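PDB 3LM3: uncharacterized protein from Parabacteroides distasonis, which is of unknown function but may be a glycoside hydrolase or deacetylase acting on carbohydrate. Local coordinates for residues S380-L392 with P426-I440. Numbering follows the deposited sequence. Where two conformers were deposited one is given.
Sequences SPAYVIDFTRYDL and PVLIDKLEKEDQDLI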
ATOM      1  N   SER A 380      10.184 -27.840  15.451  1.00 19.93           N
ATOM      2  CA  SER A 380       8.848 -27.639  14.883  1.00 20.92           C
ATOM      3  C   SER A 380       9.057 -27.188  13.434  1.00 19.12           C
ATOM      4  O   SER A 380       9.845 -26.290  13.176  1.00 17.60           O
ATOM      5  CB  SER A 380       8.090 -26.575  15.691  1.00 22.36           C
ATOM      6  OG  SER A 380       6.709 -26.529  15.372  1.00 27.14           O
ATOM      7  N   PRO A 381       8.403 -27.853  12.467  1.00 15.69           N
ATOM      8  CA  PRO A 381       8.648 -27.442  11.079  1.00 13.91           C
ATOM      9  C   PRO A 381       7.881 -26.179  10.687  1.00 13.18           C
ATOM     10  O   PRO A 381       6.949 -25.768  11.394  1.00 13.44           O
ATOM     11  CB  PRO A 381       8.114 -28.634  10.276  1.00 13.32           C
ATOM     12  CG  PRO A 381       6.970 -29.118  11.073  1.00 12.87           C
ATOM     13  CD  PRO A 381       7.407 -28.940  12.544  1.00 18.10           C
ATOM     14  N   ALA A 382       8.267 -25.621   9.550  1.00 12.05           N
ATOM     15  CA  ALA A 382       7.492 -24.547   8.930  1.00 11.59           C
ATOM     16  C   ALA A 382       6.302 -25.163   8.185  1.00 12.00           C
ATOM     17  O   ALA A 382       6.389 -26.269   7.633  1.00 14.08           O
ATOM     18  CB  ALA A 382       8.353 -23.729   7.991  1.00 13.36           C
ATOM     19  N   TYR A 383       5.184 -24.461   8.250  1.00  8.81           N
ATOM     20  CA  TYR A 383       3.967 -24.803   7.557  1.00  9.14           C
ATOM     21  C   TYR A 383       3.641 -23.775   6.491  1.00  7.31           C
ATOM     22  O   TYR A 383       3.804 -22.586   6.682  1.00  7.70           O
ATOM     23  CB  TYR A 383       2.797 -24.864   8.541  1.00  9.95           C
ATOM     24  CG  TYR A 383       2.903 -26.021   9.494  1.00 11.58           C
ATOM     25  CD1 TYR A 383       3.730 -25.957  10.608  1.00 12.15           C
ATOM     26  CD2 TYR A 383       2.209 -27.186   9.255  1.00 13.93           C
ATOM     27  CE1 TYR A 383       3.844 -27.047  11.475  1.00 16.69           C
ATOM     28  CE2 TYR A 383       2.316 -28.289  10.117  1.00 15.02           C
ATOM     29  CZ  TYR A 383       3.134 -28.201  11.219  1.00 15.43           C
ATOM     30  OH  TYR A 383       3.255 -29.290  12.084  1.00 17.46           O
ATOM     31  N   VAL A 384       3.102 -24.258   5.382  1.00  7.31           N
ATOM     32  CA  VAL A 384       2.549 -23.394   4.365  1.00  7.71           C
ATOM     33  C   VAL A 384       1.262 -22.796   4.901  1.00  7.06           C
ATOM     34  O   VAL A 384       0.306 -23.504   5.205  1.00  8.20           O
ATOM     35  CB  VAL A 384       2.222 -24.176   3.065  1.00  6.18           C
ATOM     36  CG1 VAL A 384       1.591 -23.248   1.995  1.00  7.18           C
ATOM     37  CG2 VAL A 384       3.467 -24.846   2.478  1.00  8.46           C
ATOM     38  N   ILE A 385       1.221 -21.456   4.983  1.00  7.23           N
ATOM     39  CA  ILE A 385      -0.001 -20.745   5.342  1.00  7.09           C
ATOM     40  C   ILE A 385      -0.629 -19.986   4.170  1.00  7.45           C
ATOM     41  O   ILE A 385      -1.768 -19.518   4.269  1.00  7.31           O
ATOM     42  CB  ILE A 385       0.170 -19.793   6.561  1.00  6.72           C
ATOM     43  CG1 ILE A 385       1.089 -18.615   6.249  1.00  7.74           C
ATOM     44  CG2 ILE A 385       0.671 -20.597   7.767  1.00  7.98           C
ATOM     45  CD1 ILE A 385       0.952 -17.465   7.291  1.00  8.73           C
ATOM     46  N   ASP A 386       0.109 -19.839   3.072  1.00  7.22           N
ATOM     47  CA  ASP A 386      -0.426 -19.221   1.858  1.00  6.59           C
ATOM     48  C   ASP A 386       0.302 -19.827   0.674  1.00  7.68           C
ATOM     49  O   ASP A 386       1.528 -19.904   0.661  1.00  7.37           O
ATOM     50  CB  ASP A 386      -0.234 -17.690   1.870  1.00  6.76           C
ATOM     51  CG  ASP A 386      -1.070 -16.982   0.830  1.00  7.21           C
ATOM     52  OD1 ASP A 386      -0.609 -16.950  -0.346  1.00  7.05           O
ATOM     53  OD2 ASP A 386      -2.134 -16.423   1.231  1.00  7.08           O
ATOM     54  N   PHE A 387      -0.452 -20.249  -0.335  1.00  7.01           N
ATOM     55  CA  PHE A 387       0.092 -20.597  -1.632  1.00  7.37           C
ATOM     56  C   PHE A 387      -0.948 -20.163  -2.637  1.00  7.02           C
ATOM     57  O   PHE A 387      -2.040 -20.752  -2.704  1.00  7.87           O
ATOM     58  CB  PHE A 387       0.397 -22.091  -1.741  1.00  7.58           C
ATOM     59  CG  PHE A 387       0.957 -22.482  -3.078  1.00  7.76           C
ATOM     60  CD1 PHE A 387       2.181 -21.956  -3.509  1.00  8.39           C
ATOM     61  CD2 PHE A 387       0.290 -23.369  -3.892  1.00  9.26           C
ATOM     62  CE1 PHE A 387       2.695 -22.292  -4.747  1.00  9.67           C
ATOM     63  CE2 PHE A 387       0.816 -23.714  -5.142  1.00 10.86           C
ATOM     64  CZ  PHE A 387       2.017 -23.186  -5.555  1.00 10.46           C
ATOM     65  N   THR A 388      -0.649 -19.081  -3.355  1.00  8.02           N
ATOM     66  CA  THR A 388      -1.580 -18.457  -4.267  1.00  8.45           C
ATOM     67  C   THR A 388      -0.920 -18.447  -5.639  1.00  9.77           C
ATOM     68  O   THR A 388       0.097 -17.798  -5.836  1.00  9.65           O
ATOM     69  CB  THR A 388      -1.894 -17.023  -3.802  1.00  8.08           C
ATOM     70  OG1 THR A 388      -2.415 -17.032  -2.474  1.00  9.34           O
ATOM     71  CG2 THR A 388      -2.915 -16.333  -4.721  1.00 11.33           C
ATOM     72  N   ARG A 389      -1.486 -19.201  -6.581  1.00 10.20           N
ATOM     73  CA  ARG A 389      -0.939 -19.305  -7.926  1.00 10.32           C
ATOM     74  C   ARG A 389      -1.449 -18.219  -8.843  1.00  9.21           C
ATOM     75  O   ARG A 389      -2.604 -17.879  -8.831  1.00  9.32           O
ATOM     76  CB  ARG A 389      -1.303 -20.677  -8.507  1.00 11.28           C
ATOM     77  CG  ARG A 389      -0.551 -21.791  -7.849  1.00 12.65           C
ATOM     78  CD  ARG A 389      -0.908 -23.130  -8.434  1.00 16.64           C
ATOM     79  NE  ARG A 389      -0.405 -23.267  -9.789  1.00 14.84           N
ATOM     80  CZ  ARG A 389      -0.205 -24.425 -10.379  1.00 21.32           C
ATOM     81  NH1 ARG A 389      -0.452 -25.567  -9.732  1.00 27.64           N
ATOM     82  NH2 ARG A 389       0.261 -24.439 -11.608  1.00 22.52           N
ATOM     83  N   TYR A 390      -0.550 -17.678  -9.651  1.00  9.55           N
ATOM     84  CA  TYR A 390      -0.879 -16.654 -10.620  1.00  8.83           C
ATOM     85  C   TYR A 390      -0.924 -17.180 -12.044  1.00  9.83           C
ATOM     86  O   TYR A 390      -1.423 -16.493 -12.924  1.00 10.83           O
ATOM     87  CB  TYR A 390       0.155 -15.535 -10.536  1.00  9.95           C
ATOM     88  CG  TYR A 390       0.275 -14.908  -9.176  1.00  8.12           C
ATOM     89  CD1 TYR A 390      -0.841 -14.522  -8.470  1.00 10.03           C
ATOM     90  CD2 TYR A 390       1.533 -14.609  -8.637  1.00  7.47           C
ATOM     91  CE1 TYR A 390      -0.729 -13.911  -7.225  1.00  8.04           C
ATOM     92  CE2 TYR A 390       1.661 -13.988  -7.406  1.00  8.56           C
ATOM     93  CZ  TYR A 390       0.527 -13.663  -6.690  1.00  7.28           C
ATOM     94  OH  TYR A 390       0.638 -13.017  -5.470  1.00  8.05           O
ATOM     95  N   ASP A 391      -0.382 -18.365 -12.269  1.00 10.48           N
ATOM     96  CA  ASP A 391      -0.419 -18.956 -13.612  1.00 10.46           C
ATOM     97  C   ASP A 391      -1.828 -19.396 -13.994  1.00 12.74           C
ATOM     98  O   ASP A 391      -2.175 -19.441 -15.185  1.00 16.33           O
ATOM     99  CB  ASP A 391       0.636 -20.064 -13.748  1.00 11.81           C
ATOM    100  CG  ASP A 391       0.395 -21.246 -12.830  1.00 17.40           C
ATOM    101  OD1 ASP A 391      -0.168 -21.105 -11.737  1.00 13.68           O
ATOM    102  OD2 ASP A 391       0.817 -22.348 -13.215  1.00 21.10           O
ATOM    103  N   LEU A 392      -2.652 -19.687 -13.008  1.00 12.78           N
ATOM    104  CA  LEU A 392      -4.058 -19.965 -13.197  1.00 12.03           C
ATOM    105  C   LEU A 392      -4.800 -18.719 -13.709  1.00 12.36           C
ATOM    106  O   LEU A 392      -4.499 -17.586 -13.312  1.00 10.97           O
ATOM    107  CB  LEU A 392      -4.681 -20.451 -11.870  1.00 14.03           C
ATOM    108  CG  LEU A 392      -4.076 -21.707 -11.239  1.00 17.64           C
ATOM    109  CD1 LEU A 392      -4.696 -22.008  -9.877  1.00 17.08           C
ATOM    110  CD2 LEU A 392      -4.249 -22.903 -12.190  1.00 21.14           C
ATOM    111  N   PRO A 426      -3.094 -24.800   7.662  1.00  9.00           N
ATOM    112  CA  PRO A 426      -1.668 -24.863   7.373  1.00  9.50           C
ATOM    113  C   PRO A 426      -1.179 -26.310   7.263  1.00 11.00           C
ATOM    114  O   PRO A 426      -1.562 -27.175   8.080  1.00 12.45           O
ATOM    115  CB  PRO A 426      -1.037 -24.157   8.566  1.00 10.22           C
ATOM    116  CG  PRO A 426      -2.085 -23.118   8.916  1.00 11.93           C
ATOM    117  CD  PRO A 426      -3.390 -23.890   8.783  1.00 12.48           C
ATOM    118  N   VAL A 427      -0.333 -26.563   6.265  1.00 10.14           N
ATOM    119  CA  VAL A 427       0.182 -27.916   5.997  1.00 10.51           C
ATOM    120  C   VAL A 427       1.652 -27.860   5.664  1.00  9.95           C
ATOM    121  O   VAL A 427       2.137 -26.870   5.122  1.00  9.08           O
ATOM    122  CB  VAL A 427      -0.532 -28.592   4.827  1.00 13.02           C
ATOM    123  CG1 VAL A 427      -2.013 -28.792   5.151  1.00 15.94           C
ATOM    124  CG2 VAL A 427      -0.348 -27.805   3.538  1.00 12.14           C
ATOM    125  N   LEU A 428       2.361 -28.961   5.912  1.00 10.06           N
ATOM    126  CA  LEU A 428       3.736 -29.085   5.463  1.00  8.96           C
ATOM    127  C   LEU A 428       3.801 -28.998   3.947  1.00  8.82           C
ATOM    128  O   LEU A 428       2.891 -29.416   3.203  1.00  8.88           O
ATOM    129  CB  LEU A 428       4.346 -30.421   5.902  1.00 10.73           C
ATOM    130  CG  LEU A 428       4.431 -30.698   7.397  1.00 11.82           C
ATOM    131  CD1 LEU A 428       4.971 -32.114   7.594  1.00 17.17           C
ATOM    132  CD2 LEU A 428       5.317 -29.706   8.118  1.00 15.36           C
ATOM    133  N   ILE A 429       4.909 -28.470   3.471  1.00  9.73           N
ATOM    134  CA  ILE A 429       5.096 -28.269   2.057  1.00 11.69           C
ATOM    135  C   ILE A 429       5.010 -29.597   1.278  1.00 11.38           C
ATOM    136  O   ILE A 429       4.540 -29.650   0.135  1.00 12.60           O
ATOM    137  CB  ILE A 429       6.422 -27.486   1.825  1.00 15.23           C
ATOM    138  CG1 ILE A 429       6.362 -26.668   0.531  1.00 22.22           C
ATOM    139  CG2 ILE A 429       7.614 -28.376   1.925  1.00 19.38           C
ATOM    140  CD1 ILE A 429       7.507 -25.670   0.422  1.00 24.92           C
ATOM    141  N   ASP A 430       5.429 -30.692   1.909  1.00  8.65           N
ATOM    142  CA  ASP A 430       5.371 -32.010   1.258  0.50  7.68           C
ATOM    143  C   ASP A 430       3.962 -32.607   1.213  1.00  8.59           C
ATOM    144  O   ASP A 430       3.774 -33.671   0.668  1.00  9.06           O
ATOM    145  CB  ASP A 430       6.398 -33.009   1.838  0.50  8.52           C
ATOM    146  CG  ASP A 430       6.092 -33.448   3.256  0.50  6.22           C
ATOM    147  OD1 ASP A 430       5.073 -33.041   3.844  0.50 11.43           O
ATOM    148  OD2 ASP A 430       6.910 -34.225   3.805  0.50 15.54           O
ATOM    149  N   LYS A 431       2.973 -31.886   1.758  1.00  7.84           N
ATOM    150  CA  LYS A 431       1.569 -32.241   1.636  1.00  7.80           C
ATOM    151  C   LYS A 431       0.872 -31.560   0.452  1.00  9.17           C
ATOM    152  O   LYS A 431      -0.257 -31.910   0.119  1.00  9.22           O
ATOM    153  CB  LYS A 431       0.814 -31.839   2.910  1.00 10.37           C
ATOM    154  CG  LYS A 431       1.296 -32.456   4.159  1.00 15.65           C
ATOM    155  CD  LYS A 431       1.111 -33.938   4.137  1.00 11.57           C
ATOM    156  CE  LYS A 431       1.201 -34.526   5.515  1.00 22.66           C
ATOM    157  NZ  LYS A 431       2.518 -34.238   6.120  1.00 35.09           N
ATOM    158  N   LEU A 432       1.529 -30.588  -0.180  1.00  7.72           N
ATOM    159  CA  LEU A 432       0.976 -29.981  -1.380  1.00  8.78           C
ATOM    160  C   LEU A 432       0.941 -30.983  -2.528  1.00 10.90           C
ATOM    161  O   LEU A 432       1.728 -31.917  -2.581  1.00 11.91           O
ATOM    162  CB  LEU A 432       1.771 -28.744  -1.802  1.00  9.01           C
ATOM    163  CG  LEU A 432       1.852 -27.633  -0.756  1.00 10.78           C
ATOM    164  CD1 LEU A 432       2.644 -26.480  -1.345  1.00  8.78           C
ATOM    165  CD2 LEU A 432       0.458 -27.150  -0.277  1.00 11.39           C
ATOM    166  N   GLU A 433       0.021 -30.762  -3.450  1.00 15.48           N
ATOM    167  CA  GLU A 433      -0.056 -31.578  -4.662  1.00 15.67           C
ATOM    168  C   GLU A 433       1.244 -31.502  -5.466  1.00 17.74           C
ATOM    169  O   GLU A 433       1.943 -30.493  -5.451  1.00 15.36           O
ATOM    170  CB  GLU A 433      -1.227 -31.127  -5.535  1.00 20.92           C
ATOM    171  CG  GLU A 433      -2.590 -31.163  -4.834  1.00 27.16           C
ATOM    172  CD  GLU A 433      -3.687 -30.510  -5.659  1.00 42.02           C
ATOM    173  OE1 GLU A 433      -3.791 -30.834  -6.863  1.00 49.70           O
ATOM    174  OE2 GLU A 433      -4.440 -29.667  -5.106  1.00 47.13           O
ATOM    175  N   LYS A 434       1.556 -32.560  -6.210  1.00 17.55           N
ATOM    176  CA  LYS A 434       2.861 -32.670  -6.882  1.00 18.39           C
ATOM    177  C   LYS A 434       3.159 -31.459  -7.786  1.00 19.44           C
ATOM    178  O   LYS A 434       4.306 -30.982  -7.860  1.00 18.37           O
ATOM    179  CB  LYS A 434       2.916 -33.975  -7.703  1.00 20.13           C
ATOM    180  CG  LYS A 434       4.227 -34.234  -8.470  1.00 24.51           C
ATOM    181  CD  LYS A 434       5.471 -34.100  -7.589  1.00 31.96           C
ATOM    182  CE  LYS A 434       6.722 -34.617  -8.308  1.00 36.71           C
ATOM    183  NZ  LYS A 434       6.860 -34.252  -9.745  1.00 38.65           N
ATOM    184  N   GLU A 435       2.117 -30.985  -8.444  1.00 16.03           N
ATOM    185  CA  GLU A 435       2.228 -29.930  -9.445  1.00 20.69           C
ATOM    186  C   GLU A 435       2.595 -28.636  -8.756  1.00 18.68           C
ATOM    187  O   GLU A 435       3.293 -27.793  -9.334  1.00 18.98           O
ATOM    188  CB  GLU A 435       0.904 -29.727 -10.188  1.00 21.50           C
ATOM    189  CG  GLU A 435      -0.326 -29.466  -9.307  1.00 30.08           C
ATOM    190  CD  GLU A 435      -1.562 -29.051 -10.098  1.00 42.41           C
ATOM    191  OE1 GLU A 435      -1.666 -29.423 -11.293  1.00 53.81           O
ATOM    192  OE2 GLU A 435      -2.435 -28.351  -9.521  1.00 45.66           O
ATOM    193  N   ASP A 436       2.073 -28.473  -7.538  1.00 18.00           N
ATOM    194  CA  ASP A 436       2.332 -27.276  -6.722  1.00 15.53           C
ATOM    195  C   ASP A 436       3.748 -27.342  -6.213  1.00 15.97           C
ATOM    196  O   ASP A 436       4.482 -26.361  -6.284  1.00 15.46           O
ATOM    197  CB  ASP A 436       1.314 -27.174  -5.601  1.00 15.62           C
ATOM    198  CG  ASP A 436      -0.072 -26.846  -6.094  1.00 22.45           C
ATOM    199  OD1 ASP A 436      -0.197 -26.306  -7.216  1.00 20.61           O
ATOM    200  OD2 ASP A 436      -1.049 -27.043  -5.322  1.00 28.01           O
ATOM    201  N   GLN A 437       4.171 -28.515  -5.731  1.00 10.67           N
ATOM    202  CA  GLN A 437       5.577 -28.728  -5.416  1.00 13.17           C
ATOM    203  C   GLN A 437       6.482 -28.426  -6.620  1.00 12.80           C
ATOM    204  O   GLN A 437       7.591 -27.898  -6.445  1.00 16.11           O
ATOM    205  CB  GLN A 437       5.825 -30.177  -4.952  1.00 13.30           C
ATOM    206  CG  GLN A 437       5.228 -30.484  -3.580  1.00 13.47           C
ATOM    207  CD  GLN A 437       5.579 -31.862  -3.066  1.00 15.93           C
ATOM    208  OE1 GLN A 437       6.710 -32.330  -3.234  1.00 24.09           O
ATOM    209  NE2 GLN A 437       4.611 -32.516  -2.435  1.00 20.15           N
ATOM    210  N   ASP A 438       6.075 -28.861  -7.801  1.00 18.97           N
ATOM    211  CA  ASP A 438       6.942 -28.714  -8.983  1.00 19.49           C
ATOM    212  C   ASP A 438       7.153 -27.236  -9.311  1.00 17.73           C
ATOM    213  O   ASP A 438       8.288 -26.820  -9.601  1.00 17.98           O
ATOM    214  CB  ASP A 438       6.348 -29.405 -10.207  1.00 18.26           C
ATOM    215  CG  ASP A 438       6.446 -30.918 -10.136  1.00 22.90           C
ATOM    216  OD1 ASP A 438       7.391 -31.448  -9.493  1.00 20.19           O
ATOM    217  OD2 ASP A 438       5.556 -31.526 -10.752  1.00 22.04           O
ATOM    218  N   LEU A 439       6.066 -26.475  -9.224  1.00 17.61           N
ATOM    219  CA  LEU A 439       6.101 -24.999  -9.417  1.00 15.61           C
ATOM    220  C   LEU A 439       6.987 -24.335  -8.380  1.00 15.27           C
ATOM    221  O   LEU A 439       7.846 -23.514  -8.719  1.00 14.54           O
ATOM    222  CB  LEU A 439       4.696 -24.405  -9.395  1.00 13.17           C
ATOM    223  CG  LEU A 439       4.573 -22.900  -9.706  1.00 14.11           C
ATOM    224  CD1 LEU A 439       5.120 -22.636 -11.111  1.00 18.74           C
ATOM    225  CD2 LEU A 439       3.150 -22.387  -9.599  1.00 15.95           C
ATOM    226  N   ILE A 440       6.827 -24.715  -7.113  1.00 14.09           N
ATOM    227  CA  ILE A 440       7.722 -24.240  -6.085  1.00 14.79           C
ATOM    228  C   ILE A 440       9.189 -24.580  -6.359  1.00 17.10           C
ATOM    229  O   ILE A 440      10.058 -23.722  -6.240  1.00 16.90           O
ATOM    230  CB  ILE A 440       7.270 -24.711  -4.665  1.00 13.36           C
ATOM    231  CG1 ILE A 440       5.913 -24.101  -4.332  1.00 12.53           C
ATOM    232  CG2 ILE A 440       8.274 -24.351  -3.604  1.00 13.82           C
ATOM    233  CD1 ILE A 440       5.265 -24.706  -3.113  1.00 12.11           C
TER
HETATM  234  O   HOH W   1       7.011 -27.498   5.306  1.00 16.93           O
HETATM  235  O   HOH W   2       2.537 -26.833 -12.008  1.00 26.52           O
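P426 lays its ring beside the strand 383-389, CB against CB of Y383 and CG against CG2 of I385, and its CA makes a CA-H...O contact with V384 O. V427 pairs with V384 in a single hydrogen-bonded antiparallel bridge: V384 N gives a bond of 2.8 Å to V427 O, and the return bond from V427 N to V384 O is 3.3 Å. L428 turns back to the strand through one methyl, CD2, which sits over a face of the Y383 ring in a CH-pi contact, 4.1 Å from the centroid, and presses tightly on P381 CG. A water bridges A382 O to I429 N. With CG2 anti to its carbonyl carbon, V384 sends that methyl toward I429 CG1 and L432 CD1.

The strand is an outermost one of a four-stranded antiparallel sheet, bonded to strand 367-374, with a classic beta bulge where I385 and D386 sit across from A370. Both segments lie within the DUF3864 family region. After the 3-10 turn 429-431, helix 434-440 packs against this sheet, its axis nearly perpendicular to the strand (86°).

From the first helical turn E435 OE2 reaches R389 NH1 at 3.4 Å, a looser ion pair than the short but bent 2.6 Å bond (133° at the hydrogen) from NH1 to D436 OD1, met nearly along its C-O axis. D391 grips the NE/NH2 edge of the R389 guanidinium side-on, OD1 taking NE and OD2 taking NH2 through syn lone pairs, which should fix the group's rotation. K414 pairs with D436 OD2. D436 OD1 also lies in plane at the F387 ring edge, near CE2, ring and carboxylate planes 61° apart. L439 places CD2 over a guanidinium face, 3.7 Å from R389 NE, and I440 CG1 meets F387 CE1 at 3.7 Å.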